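Local atomic coordinates of tail component (Lactobacillus phage J-1, PDB entry 5LY8), a protein that probably binds cell-surface saccharides of its Lactobacillus host through this carbohydrate-binding module, part of the phage's evolved distal tail protein. Residues K121-L126 with V204-W209; Q151-D156 with D177-R182; V171-G176 with E232-D237. All blocks are in the same frame, centred on the assembly; numbering follows the deposited sequence.

Interaction 1 (K121-L126 with V204-W209); sequences KIVASL and VPIDGW
Val123 meets Val204, Pro205 and Ile206 by apolar contact, and its two methyl branches divide the work. CG1 touches two methyl groups, 3.8 Å from Ile206 CG2 and 4.0 Å from Val204 CG1. Placing CG1 opposite the backbone N (chi1 171°) is what aims this branch at both. The side chains of Val123 and Val204 slide past each other in opposite senses, so their CG1 methyls brush alongside, whereas Val123 and Ile206 meet at about a right angle. Ile206 CG2 also lies 3.9 Å from Val123 CB, so it meets the branch point of the valine as well as its methyls.

The remaining contact is between a methyl and a carbonyl: Val123 CG2 rests 3.7 Å from Pro205 O, a van der Waals approach to a polar backbone atom. Pro205 points its CB away from Val123, and its ring packs on Tyr118, a residue that also touches Val123. Phe201 adds a further aromatic neighbour to the valine, and Phe231 and Trp233 back Ile206 from the strand 223-238.

The backbone of Val123 is bonded to Leu116 and Tyr145 rather than across this contact. Val123 and Ala124 both face Leu116 in a classic beta bulge, and the chain turns a corner at Val123. A second classic bulge sets Asp207 and Gly208 against Thr117, while Asp207 OD2 accepts from the backbone N of Gln119. Strand 110-118 thus pairs with both strands 121-130 and 208-216, and Val123, at the corner of strand 121-130, packs on the loop leading into strand 208-216 in a concanavalin-like beta sandwich.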
ATOM      1  N   LYS A 121     -10.521   9.396   4.292  1.00 13.03           N
ATOM      2  CA  LYS A 121      -9.235   9.838   4.816  1.00 12.56           C
ATOM      3  C   LYS A 121      -8.329   8.658   5.046  1.00 12.64           C
ATOM      4  O   LYS A 121      -8.792   7.577   5.428  1.00 12.23           O
ATOM      5  CB  LYS A 121      -9.439  10.588   6.140  1.00 13.76           C
ATOM      6  CG  LYS A 121     -10.111  11.954   5.951  1.00 15.86           C
ATOM      7  CD  LYS A 121     -10.056  12.793   7.241  1.00 18.99           C
ATOM      8  CE  LYS A 121     -10.835  14.086   7.121  1.00 26.17           C
ATOM      9  NZ  LYS A 121     -10.122  15.060   6.258  1.00 32.97           N
ATOM     10  N   ILE A 122      -7.021   8.854   4.857  1.00 11.25           N
ATOM     11  CA  ILE A 122      -6.043   7.846   5.216  1.00 10.94           C
ATOM     12  C   ILE A 122      -6.090   7.567   6.718  1.00 11.59           C
ATOM     13  O   ILE A 122      -6.071   8.498   7.540  1.00 11.95           O
ATOM     14  CB  ILE A 122      -4.618   8.337   4.858  1.00 10.73           C
ATOM     15  CG1 ILE A 122      -4.432   8.606   3.352  1.00 10.84           C
ATOM     16  CG2 ILE A 122      -3.535   7.367   5.396  1.00 11.93           C
ATOM     17  CD1 ILE A 122      -4.471   7.309   2.471  1.00 11.42           C
ATOM     18  N   VAL A 123      -6.111   6.267   7.049  1.00 11.18           N
ATOM     19  CA  VAL A 123      -5.914   5.784   8.397  1.00 10.83           C
ATOM     20  C   VAL A 123      -4.486   5.212   8.475  1.00 11.34           C
ATOM     21  O   VAL A 123      -3.740   5.559   9.388  1.00 11.53           O
ATOM     22  CB  VAL A 123      -7.001   4.795   8.847  1.00 13.79           C
ATOM     23  CG1 VAL A 123      -6.646   4.143  10.192  1.00 14.12           C
ATOM     24  CG2 VAL A 123      -8.348   5.496   8.939  1.00 14.21           C
ATOM     25  N   ALA A 124      -4.097   4.365   7.510  1.00 10.85           N
ATOM     26  CA  ALA A 124      -2.727   3.839   7.463  1.00 10.20           C
ATOM     27  C   ALA A 124      -2.262   3.789   6.027  1.00 10.90           C
ATOM     28  O   ALA A 124      -3.045   3.450   5.136  1.00 11.00           O
ATOM     29  CB  ALA A 124      -2.660   2.433   8.088  1.00 12.21           C
ATOM     30  N   SER A 125      -0.973   4.103   5.797  1.00 10.03           N
ATOM     31  CA  SER A 125      -0.396   4.079   4.461  1.00  9.54           C
ATOM     32  C   SER A 125       0.982   3.479   4.486  1.00 10.13           C
ATOM     33  O   SER A 125       1.886   4.007   5.171  1.00 10.30           O
ATOM     34  CB  SER A 125      -0.322   5.491   3.881  1.00  9.98           C
ATOM     35  OG  SER A 125       0.347   5.469   2.622  1.00 10.50           O
ATOM     36  N   LEU A 126       1.134   2.353   3.760  1.00  9.51           N
ATOM     37  CA  LEU A 126       2.423   1.688   3.585  1.00  9.17           C
ATOM     38  C   LEU A 126       2.978   2.124   2.225  1.00  9.69           C
ATOM     39  O   LEU A 126       2.281   1.968   1.222  1.00 10.28           O
ATOM     40  CB  LEU A 126       2.227   0.169   3.631  1.00  9.61           C
ATOM     41  CG  LEU A 126       3.486  -0.701   3.605  1.00 11.26           C
ATOM     42  CD1 LEU A 126       3.154  -2.107   4.101  1.00 11.69           C
ATOM     43  CD2 LEU A 126       4.126  -0.791   2.199  1.00 11.91           C
ATOM     44  N   VAL A 204     -10.234   3.374  16.297  1.00 13.59           N
ATOM     45  CA  VAL A 204     -10.304   4.035  14.999  1.00 12.69           C
ATOM     46  C   VAL A 204     -10.768   3.047  13.926  1.00 14.17           C
ATOM     47  O   VAL A 204     -10.144   1.999  13.757  1.00 13.32           O
ATOM     48  CB  VAL A 204      -8.934   4.669  14.637  1.00 14.73           C
ATOM     49  CG1 VAL A 204      -8.971   5.284  13.229  1.00 14.74           C
ATOM     50  CG2 VAL A 204      -8.529   5.713  15.682  1.00 15.11           C
ATOM     51  N   PRO A 205     -11.865   3.355  13.212  1.00 12.42           N
ATOM     52  CA  PRO A 205     -12.375   2.412  12.214  1.00 12.93           C
ATOM     53  C   PRO A 205     -11.728   2.537  10.854  1.00 13.89           C
ATOM     54  O   PRO A 205     -11.052   3.535  10.547  1.00 13.28           O
ATOM     55  CB  PRO A 205     -13.860   2.771  12.121  1.00 14.04           C
ATOM     56  CG  PRO A 205     -13.947   4.190  12.581  1.00 17.96           C
ATOM     57  CD  PRO A 205     -12.770   4.510  13.399  1.00 14.04           C
ATOM     58  N   ILE A 206     -11.987   1.543  10.014  1.00 12.54           N
ATOM     59  CA  ILE A 206     -11.627   1.557   8.606  1.00 12.96           C
ATOM     60  C   ILE A 206     -12.829   1.109   7.775  1.00 13.57           C
ATOM     61  O   ILE A 206     -13.663   0.318   8.246  1.00 14.35           O
ATOM     62  CB  ILE A 206     -10.328   0.807   8.222  1.00 15.32           C
ATOM     63  CG1 ILE A 206     -10.411  -0.632   8.633  1.00 15.22           C
ATOM     64  CG2 ILE A 206      -9.041   1.519   8.757  1.00 14.62           C
ATOM     65  CD1 ILE A 206      -9.400  -1.476   7.929  1.00 18.91           C
ATOM     66  N   ASP A 207     -12.908   1.585   6.521  1.00 12.41           N
ATOM     67  CA  ASP A 207     -14.003   1.210   5.631  1.00 11.96           C
ATOM     68  C   ASP A 207     -13.567   1.077   4.173  1.00 12.62           C
ATOM     69  O   ASP A 207     -14.420   0.894   3.309  1.00 12.51           O
ATOM     70  CB  ASP A 207     -15.194   2.199   5.737  1.00 13.53           C
ATOM     71  CG  ASP A 207     -14.863   3.599   5.217  1.00 13.83           C
ATOM     72  OD1 ASP A 207     -13.821   3.761   4.587  1.00 14.24           O
ATOM     73  OD2 ASP A 207     -15.676   4.530   5.429  1.00 15.46           O
ATOM     74  N   GLY A 208     -12.276   1.162   3.887  1.00 11.87           N
ATOM     75  CA  GLY A 208     -11.853   1.102   2.499  1.00 11.49           C
ATOM     76  C   GLY A 208     -10.375   0.910   2.350  1.00 11.28           C
ATOM     77  O   GLY A 208      -9.603   1.055   3.305  1.00 10.66           O
ATOM     78  N   TRP A 209      -9.982   0.587   1.108  1.00 11.31           N
ATOM     79  CA  TRP A 209      -8.570   0.446   0.771  1.00 10.61           C
ATOM     80  C   TRP A 209      -8.309   1.030  -0.594  1.00 10.94           C
ATOM     81  O   TRP A 209      -9.208   1.029  -1.446  1.00 11.07           O
ATOM     82  CB  TRP A 209      -8.130  -1.037   0.820  1.00 11.21           C
ATOM     83  CG  TRP A 209      -8.801  -1.914  -0.202  1.00 11.28           C
ATOM     84  CD1 TRP A 209      -9.996  -2.557  -0.070  1.00 13.57           C
ATOM     85  CD2 TRP A 209      -8.308  -2.246  -1.508  1.00 10.84           C
ATOM     86  NE1 TRP A 209     -10.285  -3.262  -1.214  1.00 12.82           N
ATOM     87  CE2 TRP A 209      -9.268  -3.081  -2.115  1.00 13.49           C
ATOM     88  CE3 TRP A 209      -7.154  -1.907  -2.239  1.00 11.39           C
ATOM     89  CZ2 TRP A 209      -9.103  -3.609  -3.402  1.00 13.63           C
ATOM     90  CZ3 TRP A 209      -7.009  -2.400  -3.526  1.00 12.65           C
ATOM     91  CH2 TRP A 209      -7.951  -3.283  -4.072  1.00 13.80           C
TER

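Interaction 2 (Q151-D156 with D177-R182); sequences QMLFFD and DQLTFR
Leu153 and Phe154 reach across the interior of a concanavalin-like beta sandwich to Leu179 and Phe181, joining strand 151-158 of one sheet to strand 178-185 of the other. The two strand segments run in broadly the same direction, at 34° to each other, with axes 9.9 Å apart at their closest, a separation bridged by side chains. A classic beta bulge sets both Leu153 and Phe154 against Gly142, and both these adjacent residues point toward the opposing strand.

Two bumps come from this side. The first is the Phe154 ring, which drives its CE1-CZ edge against the root and ring of Phe181 in an offset edge-to-face pair, with planes at 70° and centroids 5.5 Å apart. Phe154 CG sits between its backbone N and carbonyl carbon (chi1 61°), which carries the ring over to Phe181. The CZ corner nestles against the base of the opposing side chain, 3.7 Å from Phe181 CB.

The second bump is the CD1 methyl of Leu153, which fits the notch between Phe181 and Leu179: it lies 4.1 Å from Phe181 CE1 and 4.2 Å from Leu179 CD2. Its side chain crosses that of Phe181 at about a right angle. Phe181 is thus touched at CB, CG and CD1 by Phe154 and at CE1 by Leu153.

Each sheet adds neighbours: Phe140, on strand 138-144, makes an edge-to-face pair with Phe154 and also touches Phe181, while Ile172, on strand 166-175, packs on Leu179 and Phe181. The nearest approach between the opposed strands is that of Phe154 CE1 to Phe181 CD1, 3.6 Å.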
ATOM      1  N   GLN A 151       1.178  11.340  10.523  1.00 15.03           N
ATOM      2  CA  GLN A 151       2.428  11.122  11.219  1.00 16.09           C
ATOM      3  C   GLN A 151       3.176  10.022  10.490  1.00 15.88           C
ATOM      4  O   GLN A 151       2.682   8.893  10.403  1.00 14.79           O
ATOM      5  CB  GLN A 151       2.195  10.664  12.657  1.00 18.86           C
ATOM      6  CG  GLN A 151       1.820  11.762  13.632  1.00 45.16           C
ATOM      7  CD  GLN A 151       1.481  11.215  15.001  1.00 77.64           C
ATOM      8  OE1 GLN A 151       0.593  11.728  15.687  1.00 76.64           O
ATOM      9  NE2 GLN A 151       2.181  10.172  15.441  1.00 69.40           N
ATOM     10  N   MET A 152       4.333  10.352   9.922  1.00 14.72           N
ATOM     11  CA  MET A 152       5.151   9.326   9.305  1.00 13.97           C
ATOM     12  C   MET A 152       5.874   8.648  10.467  1.00 15.83           C
ATOM     13  O   MET A 152       6.705   9.265  11.157  1.00 17.84           O
ATOM     14  CB  MET A 152       6.130   9.890   8.268  1.00 15.67           C
ATOM     15  CG  MET A 152       6.945   8.775   7.612  1.00 17.19           C
ATOM     16  SD  MET A 152       7.994   9.310   6.259  1.00 21.18           S
ATOM     17  CE  MET A 152       6.806   9.529   5.005  1.00 19.82           C
ATOM     18  N   LEU A 153       5.492   7.387  10.742  1.00 14.15           N
ATOM     19  CA  LEU A 153       6.039   6.622  11.865  1.00 14.05           C
ATOM     20  C   LEU A 153       7.474   6.208  11.651  1.00 16.20           C
ATOM     21  O   LEU A 153       8.220   6.078  12.611  1.00 16.42           O
ATOM     22  CB  LEU A 153       5.160   5.412  12.137  1.00 13.95           C
ATOM     23  CG  LEU A 153       3.718   5.727  12.559  1.00 16.47           C
ATOM     24  CD1 LEU A 153       2.893   4.454  12.605  1.00 16.93           C
ATOM     25  CD2 LEU A 153       3.663   6.414  13.944  1.00 19.76           C
ATOM     26  N   PHE A 154       7.868   5.921  10.418  1.00 13.22           N
ATOM     27  CA  PHE A 154       9.251   5.541  10.144  1.00 13.09           C
ATOM     28  C   PHE A 154       9.537   5.824   8.685  1.00 13.42           C
ATOM     29  O   PHE A 154       8.618   5.861   7.862  1.00 12.06           O
ATOM     30  CB  PHE A 154       9.519   4.049  10.467  1.00 13.85           C
ATOM     31  CG  PHE A 154       8.679   3.102   9.642  1.00 12.46           C
ATOM     32  CD1 PHE A 154       7.425   2.705  10.077  1.00 13.35           C
ATOM     33  CD2 PHE A 154       9.151   2.600   8.434  1.00 12.91           C
ATOM     34  CE1 PHE A 154       6.650   1.834   9.314  1.00 13.39           C
ATOM     35  CE2 PHE A 154       8.360   1.750   7.662  1.00 13.60           C
ATOM     36  CZ  PHE A 154       7.114   1.377   8.105  1.00 13.01           C
ATOM     37  N   PHE A 155      10.811   5.948   8.379  1.00 13.33           N
ATOM     38  CA  PHE A 155      11.357   6.147   7.048  1.00 12.49           C
ATOM     39  C   PHE A 155      12.589   5.263   7.045  1.00 14.63           C
ATOM     40  O   PHE A 155      13.583   5.595   7.697  1.00 16.70           O
ATOM     41  CB  PHE A 155      11.713   7.629   6.898  1.00 14.89           C
ATOM     42  CG  PHE A 155      12.225   8.087   5.547  1.00 15.18           C
ATOM     43  CD1 PHE A 155      13.531   7.823   5.148  1.00 16.38           C
ATOM     44  CD2 PHE A 155      11.428   8.862   4.719  1.00 16.60           C
ATOM     45  CE1 PHE A 155      14.013   8.278   3.911  1.00 16.44           C
ATOM     46  CE2 PHE A 155      11.920   9.336   3.497  1.00 16.17           C
ATOM     47  CZ  PHE A 155      13.214   9.047   3.109  1.00 15.47           C
ATOM     48  N   ASP A 156      12.513   4.101   6.397  1.00 13.59           N
ATOM     49  CA  ASP A 156      13.563   3.086   6.447  1.00 13.78           C
ATOM     50  C   ASP A 156      14.265   2.984   5.118  1.00 15.33           C
ATOM     51  O   ASP A 156      13.684   2.505   4.136  1.00 14.38           O
ATOM     52  CB  ASP A 156      12.962   1.714   6.857  1.00 15.84           C
ATOM     53  CG  ASP A 156      12.570   1.555   8.321  1.00 21.96           C
ATOM     54  OD1 ASP A 156      12.746   2.530   9.105  1.00 22.68           O
ATOM     55  OD2 ASP A 156      12.076   0.468   8.683  1.00 22.59           O
ATOM     56  N   ASP A 177      -4.146  -1.551  19.692  1.00 18.84           N
ATOM     57  CA  ASP A 177      -3.448  -0.285  19.429  1.00 15.77           C
ATOM     58  C   ASP A 177      -2.143  -0.422  18.640  1.00 15.17           C
ATOM     59  O   ASP A 177      -1.578   0.602  18.224  1.00 15.34           O
ATOM     60  CB  ASP A 177      -3.135   0.442  20.750  1.00 16.13           C
ATOM     61  CG  ASP A 177      -4.330   0.928  21.530  1.00 18.24           C
ATOM     62  OD1 ASP A 177      -5.301   1.400  20.905  1.00 19.05           O
ATOM     63  OD2 ASP A 177      -4.255   0.942  22.784  1.00 19.84           O
ATOM     64  N   GLN A 178      -1.678  -1.654  18.379  1.00 14.19           N
ATOM     65  CA  GLN A 178      -0.422  -1.851  17.677  1.00 14.34           C
ATOM     66  C   GLN A 178      -0.636  -1.921  16.185  1.00 14.96           C
ATOM     67  O   GLN A 178      -1.386  -2.786  15.708  1.00 15.73           O
ATOM     68  CB  GLN A 178       0.321  -3.123  18.141  1.00 15.51           C
ATOM     69  CG  GLN A 178       0.872  -3.020  19.561  1.00 15.97           C
ATOM     70  CD  GLN A 178       1.854  -4.107  19.912  1.00 15.87           C
ATOM     71  OE1 GLN A 178       2.244  -4.955  19.094  1.00 17.85           O
ATOM     72  NE2 GLN A 178       2.269  -4.096  21.167  1.00 18.52           N
ATOM     73  N   LEU A 179       0.047  -1.049  15.467  1.00 12.55           N
ATOM     74  CA  LEU A 179      -0.018  -1.002  14.026  1.00 12.75           C
ATOM     75  C   LEU A 179       1.336  -1.489  13.506  1.00 14.44           C
ATOM     76  O   LEU A 179       2.381  -0.912  13.857  1.00 13.52           O
ATOM     77  CB  LEU A 179      -0.285   0.455  13.606  1.00 13.06           C
ATOM     78  CG  LEU A 179      -0.334   0.749  12.101  1.00 16.81           C
ATOM     79  CD1 LEU A 179      -1.412  -0.072  11.396  1.00 16.82           C
ATOM     80  CD2 LEU A 179      -0.583   2.198  11.862  1.00 17.66           C
ATOM     81  N   THR A 180       1.327  -2.547  12.669  1.00 12.86           N
ATOM     82  CA  THR A 180       2.555  -3.078  12.106  1.00 12.97           C
ATOM     83  C   THR A 180       2.548  -2.936  10.592  1.00 14.80           C
ATOM     84  O   THR A 180       1.528  -3.190   9.912  1.00 14.76           O
ATOM     85  CB  THR A 180       2.712  -4.546  12.501  1.00 15.40           C
ATOM     86  OG1 THR A 180       2.790  -4.634  13.920  1.00 14.66           O
ATOM     87  CG2 THR A 180       3.956  -5.227  11.891  1.00 15.17           C
ATOM     88  N   PHE A 181       3.718  -2.569  10.062  1.00 12.14           N
ATOM     89  CA  PHE A 181       3.978  -2.544   8.642  1.00 11.10           C
ATOM     90  C   PHE A 181       5.098  -3.529   8.375  1.00 12.04           C
ATOM     91  O   PHE A 181       6.133  -3.497   9.080  1.00 12.27           O
ATOM     92  CB  PHE A 181       4.458  -1.161   8.239  1.00 12.24           C
ATOM     93  CG  PHE A 181       3.457  -0.054   8.397  1.00 12.29           C
ATOM     94  CD1 PHE A 181       3.277   0.575   9.627  1.00 13.65           C
ATOM     95  CD2 PHE A 181       2.702   0.368   7.321  1.00 12.36           C
ATOM     96  CE1 PHE A 181       2.345   1.604   9.758  1.00 14.31           C
ATOM     97  CE2 PHE A 181       1.775   1.395   7.458  1.00 13.00           C
ATOM     98  CZ  PHE A 181       1.604   2.008   8.669  1.00 12.82           C
ATOM     99  N   ARG A 182       4.939  -4.388   7.364  1.00 11.30           N
ATOM    100  CA  ARG A 182       5.999  -5.319   7.012  1.00 10.75           C
ATOM    101  C   ARG A 182       6.264  -5.272   5.526  1.00 12.25           C
ATOM    102  O   ARG A 182       5.371  -5.030   4.717  1.00 12.02           O
ATOM    103  CB  ARG A 182       5.636  -6.767   7.332  1.00 12.67           C
ATOM    104  CG  ARG A 182       5.211  -6.985   8.786  1.00 15.06           C
ATOM    105  CD  ARG A 182       5.402  -8.407   9.283  1.00 18.75           C
ATOM    106  NE  ARG A 182       4.939  -9.387   8.300  1.00 18.31           N
ATOM    107  CZ  ARG A 182       3.741  -9.961   8.311  1.00 20.32           C
ATOM    108  NH1 ARG A 182       2.857  -9.659   9.262  1.00 20.02           N
ATOM    109  NH2 ARG A 182       3.405 -10.825   7.363  1.00 19.83           N
TER

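Interaction 3 (V171-G176 with E232-D237); sequences VITKMG and EWINVD
Bends at chi2 (-59°) and chi3 (-78°) fold the Met175 chain so that its thioether reaches Ile234 and Asn235. On the other side Ile234 carries CG1 between its backbone N and carbonyl carbon (chi1 66°), and the extended chain beyond sends CD1 to meet the sulfur. The contact lies on the surface of the six-stranded antiparallel sheet of a concanavalin-like beta sandwich. Strands 166-175 and 223-238 are not neighbours there; strand 94-103 runs between them and pairs with both, so this contact spans one intervening strand.

Ile234 CD1 comes to 3.6 Å from Met175 SD, the two side chains crossing at about a right angle. In the conformer described, the same methyl is 4.3 Å from Thr173 CG2, a looser contact, and so reaches toward two residues of strand 166-175 that lie two positions apart. Asn235 also crosses the methionine roughly at a right angle, setting its amide nitrogen beside the thioether. The hydrogen bond of that nitrogen goes to OD1 of Asn93, in the loop leading into strand 94-103; Met175 touches Asn93 too.

At Asn235 the chain turns a corner, its backbone in a left-handed conformation between two extended stretches. On the other face of the sheet Trp233, whose CB points away from this contact, packs on Phe94, and Lys174 makes a cation-pi contact with Phe201. Met175 and Thr173 each have a second deposited conformer, so the contacts of these two side chains hold for one of two and are less certain. In the conformer described, Asn235 ND2 stands 3.8 Å from Met175 SD.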
ATOM      1  N   VAL A 171       2.618  -5.674   4.031  1.00 10.86           N
ATOM      2  CA  VAL A 171       1.546  -5.997   4.952  1.00 10.09           C
ATOM      3  C   VAL A 171       1.297  -4.881   5.932  1.00 11.23           C
ATOM      4  O   VAL A 171       2.243  -4.289   6.477  1.00 11.11           O
ATOM      5  CB  VAL A 171       1.924  -7.285   5.744  1.00 12.55           C
ATOM      6  CG1 VAL A 171       0.777  -7.731   6.648  1.00 13.68           C
ATOM      7  CG2 VAL A 171       2.360  -8.418   4.813  1.00 13.12           C
ATOM      8  N   ILE A 172       0.012  -4.603   6.197  1.00 10.41           N
ATOM      9  CA  ILE A 172      -0.391  -3.759   7.309  1.00 10.00           C
ATOM     10  C   ILE A 172      -1.249  -4.634   8.227  1.00 12.34           C
ATOM     11  O   ILE A 172      -2.210  -5.261   7.758  1.00 11.35           O
ATOM     12  CB  ILE A 172      -1.194  -2.509   6.898  1.00 11.05           C
ATOM     13  CG1 ILE A 172      -0.476  -1.724   5.801  1.00 11.43           C
ATOM     14  CG2 ILE A 172      -1.426  -1.632   8.141  1.00 11.37           C
ATOM     15  CD1 ILE A 172      -1.257  -0.509   5.372  1.00 11.29           C
ATOM     16  N   THR A 173      -0.908  -4.708   9.508  0.50 12.20           N
ATOM     17  CA  THR A 173      -1.690  -5.477  10.477  0.50 12.11           C
ATOM     18  C   THR A 173      -2.038  -4.569  11.654  0.50 13.85           C
ATOM     19  O   THR A 173      -1.240  -3.710  12.026  0.50 15.48           O
ATOM     20  CB  THR A 173      -0.923  -6.733  10.964  0.50 16.90           C
ATOM     21  OG1 THR A 173      -0.402  -7.449   9.852  0.50 20.83           O
ATOM     22  CG2 THR A 173      -1.797  -7.687  11.757  0.50 15.42           C
ATOM     23  N   LYS A 174      -3.230  -4.770  12.240  1.00 12.00           N
ATOM     24  CA  LYS A 174      -3.668  -4.066  13.436  1.00 12.63           C
ATOM     25  C   LYS A 174      -3.970  -5.123  14.480  1.00 14.73           C
ATOM     26  O   LYS A 174      -4.713  -6.069  14.214  1.00 13.59           O
ATOM     27  CB  LYS A 174      -4.930  -3.259  13.144  1.00 13.94           C
ATOM     28  CG  LYS A 174      -5.535  -2.602  14.370  1.00 13.99           C
ATOM     29  CD  LYS A 174      -6.786  -1.844  14.034  1.00 14.34           C
ATOM     30  CE  LYS A 174      -7.265  -1.052  15.211  1.00 16.68           C
ATOM     31  NZ  LYS A 174      -8.467  -0.250  14.851  1.00 17.12           N
ATOM     32  N   MET A 175      -3.380  -4.948  15.679  1.00 14.11           N
ATOM     33  CA  MET A 175      -3.575  -5.825  16.831  0.50 15.03           C
ATOM     34  C   MET A 175      -3.811  -4.861  17.991  1.00 20.56           C
ATOM     35  O   MET A 175      -2.836  -4.337  18.555  1.00 19.47           O
ATOM     36  CB  MET A 175      -2.345  -6.730  17.044  0.50 16.75           C
ATOM     37  CG  MET A 175      -2.056  -7.677  15.872  0.50 19.28           C
ATOM     38  SD  MET A 175      -3.430  -8.804  15.495  0.50 23.06           S
ATOM     39  CE  MET A 175      -3.234 -10.001  16.771  0.50 22.31           C
ATOM     40  N   GLY A 176      -5.092  -4.496  18.184  1.00 19.93           N
ATOM     41  CA  GLY A 176      -5.546  -3.495  19.153  1.00 20.30           C
ATOM     42  C   GLY A 176      -4.924  -2.164  18.763  1.00 18.27           C
ATOM     43  O   GLY A 176      -5.093  -1.688  17.639  1.00 20.96           O
ATOM     44  N   GLU A 232      -8.281  -9.292   5.460  1.00 12.39           N
ATOM     45  CA  GLU A 232      -9.013 -10.132   6.391  1.00 13.08           C
ATOM     46  C   GLU A 232      -9.187  -9.484   7.729  1.00 14.39           C
ATOM     47  O   GLU A 232      -8.216  -8.991   8.295  1.00 14.17           O
ATOM     48  CB  GLU A 232      -8.278 -11.465   6.653  1.00 16.15           C
ATOM     49  CG  GLU A 232      -7.989 -12.357   5.471  1.00 23.19           C
ATOM     50  CD  GLU A 232      -7.166 -13.586   5.819  1.00 21.32           C
ATOM     51  OE1 GLU A 232      -7.304 -14.580   5.076  1.00 36.45           O
ATOM     52  OE2 GLU A 232      -6.292 -13.512   6.719  1.00 21.65           O
ATOM     53  N   TRP A 233     -10.398  -9.584   8.280  1.00 12.76           N
ATOM     54  CA  TRP A 233     -10.611  -9.289   9.681  1.00 13.45           C
ATOM     55  C   TRP A 233     -10.058 -10.508  10.431  1.00 15.89           C
ATOM     56  O   TRP A 233     -10.275 -11.638   9.986  1.00 16.81           O
ATOM     57  CB  TRP A 233     -12.097  -9.152   9.995  1.00 13.88           C
ATOM     58  CG  TRP A 233     -12.727  -7.936   9.391  1.00 13.56           C
ATOM     59  CD1 TRP A 233     -13.684  -7.910   8.421  1.00 15.78           C
ATOM     60  CD2 TRP A 233     -12.440  -6.574   9.711  1.00 12.93           C
ATOM     61  NE1 TRP A 233     -14.073  -6.616   8.181  1.00 13.97           N
ATOM     62  CE2 TRP A 233     -13.331  -5.774   8.960  1.00 14.62           C
ATOM     63  CE3 TRP A 233     -11.574  -5.951  10.620  1.00 13.78           C
ATOM     64  CZ2 TRP A 233     -13.331  -4.376   9.036  1.00 14.07           C
ATOM     65  CZ3 TRP A 233     -11.559  -4.565  10.672  1.00 14.94           C
ATOM     66  CH2 TRP A 233     -12.425  -3.800   9.882  1.00 14.75           C
ATOM     67  N   ILE A 234      -9.342 -10.294  11.535  1.00 15.80           N
ATOM     68  CA  ILE A 234      -8.770 -11.411  12.289  1.00 17.94           C
ATOM     69  C   ILE A 234      -9.196 -11.341  13.753  1.00 22.05           C
ATOM     70  O   ILE A 234      -9.657 -10.291  14.225  1.00 21.42           O
ATOM     71  CB  ILE A 234      -7.243 -11.545  12.107  1.00 20.94           C
ATOM     72  CG1 ILE A 234      -6.518 -10.343  12.714  1.00 20.32           C
ATOM     73  CG2 ILE A 234      -6.842 -11.820  10.628  1.00 22.30           C
ATOM     74  CD1 ILE A 234      -4.997 -10.353  12.616  1.00 23.25           C
ATOM     75  N   ASN A 235      -9.104 -12.486  14.455  1.00 22.62           N
ATOM     76  CA  ASN A 235      -9.505 -12.593  15.869  1.00 25.49           C
ATOM     77  C   ASN A 235     -10.964 -12.115  16.011  1.00 29.00           C
ATOM     78  O   ASN A 235     -11.253 -11.240  16.840  1.00 29.79           O
ATOM     79  CB  ASN A 235      -8.553 -11.769  16.777  1.00 31.84           C
ATOM     80  CG  ASN A 235      -7.096 -12.100  16.594  1.00 56.54           C
ATOM     81  OD1 ASN A 235      -6.672 -13.265  16.635  1.00 56.05           O
ATOM     82  ND2 ASN A 235      -6.303 -11.076  16.372  1.00 42.17           N
ATOM     83  N   VAL A 236     -11.857 -12.607  15.110  1.00 22.83           N
ATOM     84  CA  VAL A 236     -13.259 -12.165  15.114  1.00 22.24           C
ATOM     85  C   VAL A 236     -14.014 -13.061  16.073  1.00 29.73           C
ATOM     86  O   VAL A 236     -14.146 -14.273  15.820  1.00 27.52           O
ATOM     87  CB  VAL A 236     -13.971 -12.151  13.736  1.00 22.05           C
ATOM     88  CG1 VAL A 236     -15.379 -11.543  13.867  1.00 22.05           C
ATOM     89  CG2 VAL A 236     -13.163 -11.406  12.679  1.00 20.65           C
ATOM     90  N   ASP A 237     -14.595 -12.488  17.129  1.00 30.05           N
ATOM     91  CA  ASP A 237     -15.400 -13.291  18.069  1.00 33.46           C
ATOM     92  C   ASP A 237     -16.630 -13.868  17.414  1.00 44.90           C
ATOM     93  O   ASP A 237     -17.260 -13.239  16.642  1.00 41.79           O
ATOM     94  CB  ASP A 237     -15.904 -12.435  19.220  1.00 35.88           C
ATOM     95  CG  ASP A 237     -14.834 -12.010  20.171  1.00 54.26           C
ATOM     96  OD1 ASP A 237     -13.732 -12.569  20.126  1.00 54.97           O
ATOM     97  OD2 ASP A 237     -15.119 -11.126  21.010  1.00 61.89           O
TER

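Overall arrangement
Interaction 2 is the buried one, an aromatic and aliphatic contact between the two sheets; interaction 1 is partly buried and purely methyl-based apart from one carbonyl; interaction 3 lies on the surface and mixes a thioether with a polar amide. Strands 166-175 and 178-185 are neighbours, so interactions 2 and 3 share a sheet and are tied by probable backbone hydrogen bonds, Arg182 N to Val171 O and Thr180 N to Thr173 O. Leu126 of interaction 1 packs on both Phe181 and Ile172, linking it to the other two. Val204 O of interaction 1 also approaches Lys174 NZ of interaction 3, at 3.0 Å.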